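Local coordinates for protein beta-galactosidase (Trichoderma reesei, PDB 3OG2) that probably hydrolyses terminal non-reducing beta-D-galactose residues from beta-D-galactosides, as a family 35 glycoside hydrolase built around a TIM barrel, at residues Y558-L563 with P579-I584. Residues are numbered along the deposited sequence; the frame is centred on the assembly and turned at random. Where two conformers were deposited one is given.
Sequences YWVPTL and PDSVII
W559 and I584 form an antiparallel hydrogen-bonded pair: I584 N reaches W559 O at 2.9 Å and nearly straight (171°), while W559 N gives a more bent bond to I584 O. This pair joins an edge strand, 558-559, to strand 583-585 in a mixed beta sheet of the third domain. Past the strand ends the backbones stay tied. V582 N meets P561 O at 3.1 Å, almost head-on to the carbonyl, and L563 N comes to D580 O from above the carbonyl plane. A water donates to both D580 O and L563 O, giving D580 O a second donor.

P561 has no N-H to offer; its CD instead lies 3.1 Å from V582 O, and its CG packs 3.5 Å from V582 CG2 in the conformer given, the two side chains crossing at about a right angle. L563 CG sits beside the backbone N (chi1 -76°), and with chi2 at 171° CD1 lies over the S581 backbone and CD2 against V582 CG1. With only a methyl at this position, an alanine here, the backbone bond could stay, but the S581 peptide would probably lose the cover of CD1, and V582 that of CD2. On the sheet face carrying W559 and I584, the indole touches L589 and I590 of strand 589-596, and its NE1 bonds G587 O. V560 CG1 rests on S581 OG, whose hydrogen-bonding partner is N475. At the far end T562 CG2 touches P579 CG at 3.7 Å; at the other, I583 CG2 meets the edge of the Y558 ring, 4.1 Å from CD2.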
loop_
_atom_site.group_PDB
_atom_site.type_symbol
_atom_site.label_atom_id
_atom_site.label_comp_id
_atom_site.label_asym_id
_atom_site.label_seq_id
_atom_site.Cartn_x
_atom_site.Cartn_y
_atom_site.Cartn_z
ATOM N N TYR A 558 -7.795 -22.605 -2.509
ATOM C CA TYR A 558 -7.881 -23.158 -1.155
ATOM C C TYR A 558 -7.561 -22.081 -0.104
ATOM O O TYR A 558 -6.829 -21.109 -0.388
ATOM C CB TYR A 558 -6.841 -24.307 -0.970
ATOM C CG TYR A 558 -7.250 -25.633 -1.569
ATOM C CD1 TYR A 558 -7.417 -25.783 -2.969
ATOM C CD2 TYR A 558 -7.445 -26.774 -0.802
ATOM C CE1 TYR A 558 -7.776 -27.023 -3.503
ATOM C CE2 TYR A 558 -7.813 -28.021 -1.330
ATOM C CZ TYR A 558 -7.967 -28.110 -2.693
ATOM O OH TYR A 558 -8.348 -29.342 -3.244
ATOM N N TRP A 559 -8.098 -22.297 1.099
ATOM C CA TRP A 559 -8.027 -21.316 2.161
ATOM C C TRP A 559 -7.815 -22.055 3.456
ATOM O O TRP A 559 -8.275 -23.199 3.604
ATOM C CB TRP A 559 -9.359 -20.521 2.242
ATOM C CG TRP A 559 -9.703 -19.839 0.960
ATOM C CD1 TRP A 559 -10.489 -20.369 -0.030
ATOM C CD2 TRP A 559 -9.299 -18.556 0.500
ATOM N NE1 TRP A 559 -10.607 -19.471 -1.086
ATOM C CE2 TRP A 559 -9.866 -18.354 -0.778
ATOM C CE3 TRP A 559 -8.476 -17.543 1.056
ATOM C CZ2 TRP A 559 -9.679 -17.192 -1.536
ATOM C CZ3 TRP A 559 -8.305 -16.400 0.286
ATOM C CH2 TRP A 559 -8.878 -16.212 -0.966
ATOM N N VAL A 560 -7.160 -21.394 4.416
ATOM C CA VAL A 560 -6.916 -22.034 5.701
ATOM C C VAL A 560 -7.251 -21.080 6.832
ATOM O O VAL A 560 -6.375 -20.590 7.577
ATOM C CB VAL A 560 -5.459 -22.519 5.822
ATOM C CG1 VAL A 560 -5.322 -23.472 7.005
ATOM C CG2 VAL A 560 -4.959 -23.209 4.549
ATOM N N PRO A 561 -8.536 -20.791 7.036
ATOM C CA PRO A 561 -8.927 -19.940 8.180
ATOM C C PRO A 561 -8.640 -20.674 9.487
ATOM O O PRO A 561 -8.756 -21.892 9.595
ATOM C CB PRO A 561 -10.468 -19.769 7.947
ATOM C CG PRO A 561 -10.821 -21.084 7.280
ATOM C CD PRO A 561 -9.690 -21.295 6.285
ATOM N N THR A 562 -8.244 -19.872 10.482
ATOM C CA THR A 562 -7.869 -20.440 11.783
ATOM C C THR A 562 -9.093 -20.506 12.695
ATOM O O THR A 562 -9.999 -19.650 12.643
ATOM C CB THR A 562 -6.764 -19.599 12.431
ATOM O OG1 THR A 562 -7.236 -18.239 12.596
ATOM C CG2 THR A 562 -5.515 -19.579 11.563
ATOM N N LEU A 563 -9.155 -21.507 13.537
ATOM C CA LEU A 563 -10.230 -21.604 14.522
ATOM C C LEU A 563 -9.967 -20.710 15.722
ATOM O O LEU A 563 -8.872 -20.716 16.315
ATOM C CB LEU A 563 -10.301 -23.067 15.019
ATOM C CG LEU A 563 -10.951 -24.023 14.029
ATOM C CD1 LEU A 563 -10.782 -25.466 14.471
ATOM C CD2 LEU A 563 -12.466 -23.744 13.924
ATOM N N PRO A 579 -1.475 -23.475 13.479
ATOM C CA PRO A 579 -2.679 -23.235 14.291
ATOM C C PRO A 579 -3.782 -24.229 13.971
ATOM O O PRO A 579 -3.881 -24.812 12.866
ATOM C CB PRO A 579 -3.164 -21.875 13.777
ATOM C CG PRO A 579 -2.704 -21.870 12.326
ATOM C CD PRO A 579 -1.335 -22.468 12.422
ATOM N N ASP A 580 -4.703 -24.423 14.904
ATOM C CA ASP A 580 -5.926 -25.166 14.601
ATOM C C ASP A 580 -6.648 -24.431 13.483
ATOM O O ASP A 580 -6.705 -23.184 13.464
ATOM C CB ASP A 580 -6.813 -25.209 15.844
ATOM C CG ASP A 580 -6.246 -26.067 16.950
ATOM O OD1 ASP A 580 -5.239 -26.755 16.750
ATOM O OD2 ASP A 580 -6.858 -26.020 18.049
ATOM N N SER A 581 -7.181 -25.171 12.540
ATOM C CA SER A 581 -7.728 -24.552 11.335
ATOM C C SER A 581 -8.850 -25.416 10.720
ATOM O O SER A 581 -9.080 -26.523 11.214
ATOM C CB SER A 581 -6.610 -24.377 10.299
ATOM O OG SER A 581 -6.230 -25.655 9.778
ATOM N N VAL A 582 -9.481 -24.907 9.681
ATOM C CA VAL A 582 -10.273 -25.751 8.787
ATOM C C VAL A 582 -9.784 -25.389 7.393
ATOM O O VAL A 582 -9.378 -24.239 7.130
ATOM C CB VAL A 582 -11.786 -25.536 8.899
ATOM C CG1 VAL A 582 -12.282 -25.748 10.330
ATOM C CG2 VAL A 582 -12.166 -24.150 8.410
ATOM N N ILE A 583 -9.751 -26.355 6.512
ATOM C CA ILE A 583 -9.271 -26.148 5.160
ATOM C C ILE A 583 -10.485 -26.048 4.239
ATOM O O ILE A 583 -11.365 -26.903 4.335
ATOM C CB ILE A 583 -8.339 -27.278 4.698
ATOM C CG1 ILE A 583 -7.083 -27.368 5.590
ATOM C CG2 ILE A 583 -7.963 -27.113 3.238
ATOM C CD1 ILE A 583 -6.264 -28.620 5.417
ATOM N N ILE A 584 -10.540 -24.986 3.429
ATOM C CA ILE A 584 -11.724 -24.819 2.567
ATOM C C ILE A 584 -11.251 -24.683 1.132
ATOM O O ILE A 584 -10.387 -23.849 0.824
ATOM C CB ILE A 584 -12.577 -23.610 3.012
ATOM C CG1 ILE A 584 -13.102 -23.832 4.432
ATOM C CG2 ILE A 584 -13.697 -23.314 1.989
ATOM C CD1 ILE A 584 -13.971 -22.758 5.039
HETATM O O HOH W 1 -6.354 -21.596 15.747
#